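Local coordinates for protein SdbC (Legionella pneumophila subsp. pneumophila, PDB 4KSN) that is an effector protein whose molecular function is unknown, seen here as its C-terminal domain, at residues 31-36 / 53-58. The protein carries 1 engineered substitution. Sequence-based numbering, arbitrary orientation.
Sequences CKYLED and MPRPLE. Engineered in segment 53-58: Met53 (natural residue Leu).
Pro56 lies against one face of the Tyr33 ring: its CB is 3.7 Å from the ring centroid and only 16° off the ring normal, a clear CH-pi contact. The CB-CA-N-CD edge of the proline lies across this face, with CB over CE1 and CD1. At the other end of the same edge, Pro56 CD lies 3.8 Å from Tyr33 CD2. The cis Arg55-Pro56 bond brings the two CA atoms to 2.9 Å, so Arg55 CB and the proline ring can both meet the same tyrosine. Tyr33 CB already points toward the loop, and with CG anti to the backbone N (chi1 179°) the ring extends to it, its OH arriving 3.5 Å from Arg55 CB. Tyr15 on strand 10-20 touches both Tyr33 and Pro56. This is the tight, buried part.

Arg55 bends at chi2, turning its guanidinium edge toward Met53 O, which lies in its plane; the NH1 bond (2.8 Å) is moderately bent, at 142°, and NH1 also bonds Ser43 O. Met53 itself is an engineered selenomethionine. Glu35, partly exposed, is looser: its OE1 stays 4.7 Å from Arg55 CB, and a water bridges OE1 (2.7 Å) to Arg55 O (2.6 Å). Direct contact is thus apolar and CH-pi; polar cross-linking comes from this water and Glu27 of the second subunit, whose carboxylate bonds Tyr33 OH and Leu57 N.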
loop_
_atom_site.group_PDB
_atom_site.type_symbol
_atom_site.label_atom_id
_atom_site.label_comp_id
_atom_site.label_asym_id
_atom_site.label_seq_id
_atom_site.Cartn_x
_atom_site.Cartn_y
_atom_site.Cartn_z
ATOM N N CYS A 31 -11.916 13.717 6.273
ATOM C CA CYS A 31 -10.481 13.607 6.234
ATOM C C CYS A 31 -10.037 12.277 5.586
ATOM O O CYS A 31 -10.648 11.213 5.812
ATOM C CB CYS A 31 -9.900 13.593 7.631
ATOM S SG CYS A 31 -10.506 15.019 8.611
ATOM N N LYS A 32 -8.942 12.365 4.861
ATOM C CA LYS A 32 -8.148 11.209 4.448
ATOM C C LYS A 32 -6.870 11.182 5.299
ATOM O O LYS A 32 -6.071 12.111 5.289
ATOM C CB LYS A 32 -7.855 11.338 2.974
ATOM C CG LYS A 32 -6.813 10.384 2.405
ATOM C CD LYS A 32 -7.350 8.981 2.314
ATOM C CE LYS A 32 -6.416 8.054 1.538
ATOM N NZ LYS A 32 -5.279 7.637 2.418
ATOM N N TYR A 33 -6.674 10.070 5.974
ATOM C CA TYR A 33 -5.481 9.818 6.735
ATOM C C TYR A 33 -4.253 9.593 5.879
ATOM O O TYR A 33 -4.295 8.875 4.837
ATOM C CB TYR A 33 -5.739 8.664 7.708
ATOM C CG TYR A 33 -4.557 8.275 8.563
ATOM C CD1 TYR A 33 -3.930 9.218 9.379
ATOM C CD2 TYR A 33 -4.092 6.975 8.608
ATOM C CE1 TYR A 33 -2.887 8.876 10.193
ATOM C CE2 TYR A 33 -3.019 6.596 9.423
ATOM C CZ TYR A 33 -2.391 7.552 10.172
ATOM O OH TYR A 33 -1.362 7.229 11.023
ATOM N N LEU A 34 -3.174 10.282 6.229
ATOM C CA LEU A 34 -1.993 10.244 5.429
ATOM C C LEU A 34 -1.209 9.031 5.862
ATOM O O LEU A 34 -0.535 9.045 6.873
ATOM C CB LEU A 34 -1.127 11.477 5.591
ATOM C CG LEU A 34 -1.731 12.692 4.939
ATOM C CD1 LEU A 34 -0.773 13.847 5.183
ATOM C CD2 LEU A 34 -1.956 12.524 3.447
ATOM N N GLU A 35 -1.302 7.964 5.104
ATOM C CA GLU A 35 -0.530 6.775 5.486
ATOM C C GLU A 35 -0.174 5.955 4.315
ATOM O O GLU A 35 -0.379 6.374 3.163
ATOM C CB GLU A 35 -1.382 5.907 6.375
ATOM C CG GLU A 35 -2.655 5.403 5.706
ATOM C CD GLU A 35 -3.365 4.344 6.549
ATOM O OE1 GLU A 35 -2.727 3.721 7.435
ATOM O OE2 GLU A 35 -4.579 4.150 6.346
ATOM N N ASP A 36 0.343 4.765 4.638
ATOM C CA ASP A 36 0.236 3.585 3.774
ATOM C C ASP A 36 1.377 3.660 2.801
ATOM O O ASP A 36 2.506 3.934 3.214
ATOM C CB ASP A 36 -1.150 3.546 3.099
ATOM C CG ASP A 36 -1.557 2.179 2.613
ATOM O OD1 ASP A 36 -0.870 1.570 1.744
ATOM O OD2 ASP A 36 -2.627 1.734 3.092
HETATM N N MSE A 53 -1.684 -1.794 17.423
HETATM C CA MSE A 53 -2.230 -0.488 17.772
HETATM C C MSE A 53 -2.563 0.238 16.484
HETATM O O MSE A 53 -1.765 1.032 15.979
HETATM C CB MSE A 53 -1.262 0.365 18.567
HETATM C CG MSE A 53 -1.049 -0.176 19.959
HETATM SE SE MSE A 53 -1.477 1.258 21.206
HETATM C CE MSE A 53 -0.600 2.728 20.365
ATOM N N PRO A 54 -3.749 -0.046 15.919
ATOM C CA PRO A 54 -4.091 0.433 14.580
ATOM C C PRO A 54 -4.007 1.956 14.459
ATOM O O PRO A 54 -4.312 2.652 15.405
ATOM C CB PRO A 54 -5.542 -0.025 14.408
ATOM C CG PRO A 54 -5.670 -1.194 15.353
ATOM C CD PRO A 54 -4.878 -0.750 16.547
ATOM N N ARG A 55 -3.559 2.420 13.310
ATOM C CA ARG A 55 -3.484 3.835 12.979
ATOM C C ARG A 55 -4.762 4.269 12.177
ATOM O O ARG A 55 -5.311 3.473 11.430
ATOM C CB ARG A 55 -2.233 4.049 12.135
ATOM C CG ARG A 55 -0.903 3.727 12.872
ATOM C CD ARG A 55 -0.785 4.354 14.239
ATOM N NE ARG A 55 0.628 4.415 14.672
ATOM C CZ ARG A 55 1.244 3.491 15.416
ATOM N NH1 ARG A 55 0.614 2.415 15.910
ATOM N NH2 ARG A 55 2.528 3.672 15.707
ATOM N N PRO A 56 -5.192 5.529 12.309
ATOM C CA PRO A 56 -4.556 6.539 13.119
ATOM C C PRO A 56 -4.838 6.285 14.571
ATOM O O PRO A 56 -5.896 5.759 14.915
ATOM C CB PRO A 56 -5.246 7.850 12.668
ATOM C CG PRO A 56 -6.571 7.423 12.164
ATOM C CD PRO A 56 -6.361 6.056 11.578
ATOM N N LEU A 57 -3.893 6.666 15.428
ATOM C CA LEU A 57 -4.126 6.576 16.833
ATOM C C LEU A 57 -5.104 7.678 17.139
ATOM O O LEU A 57 -5.082 8.725 16.499
ATOM C CB LEU A 57 -2.834 6.798 17.623
ATOM C CG LEU A 57 -1.732 5.780 17.333
ATOM C CD1 LEU A 57 -0.400 6.216 17.922
ATOM C CD2 LEU A 57 -2.103 4.394 17.813
ATOM N N GLU A 58 -5.914 7.472 18.167
ATOM C CA GLU A 58 -6.893 8.469 18.587
ATOM C C GLU A 58 -6.342 9.390 19.666
ATOM O O GLU A 58 -5.485 8.993 20.464
ATOM C CB GLU A 58 -8.123 7.739 19.115
ATOM C CG GLU A 58 -8.679 6.725 18.114
ATOM C CD GLU A 58 -10.182 6.522 18.214
ATOM O OE1 GLU A 58 -10.747 5.881 17.300
ATOM O OE2 GLU A 58 -10.793 6.992 19.194
HETATM O O HOH W 1 -4.734 2.832 8.961
#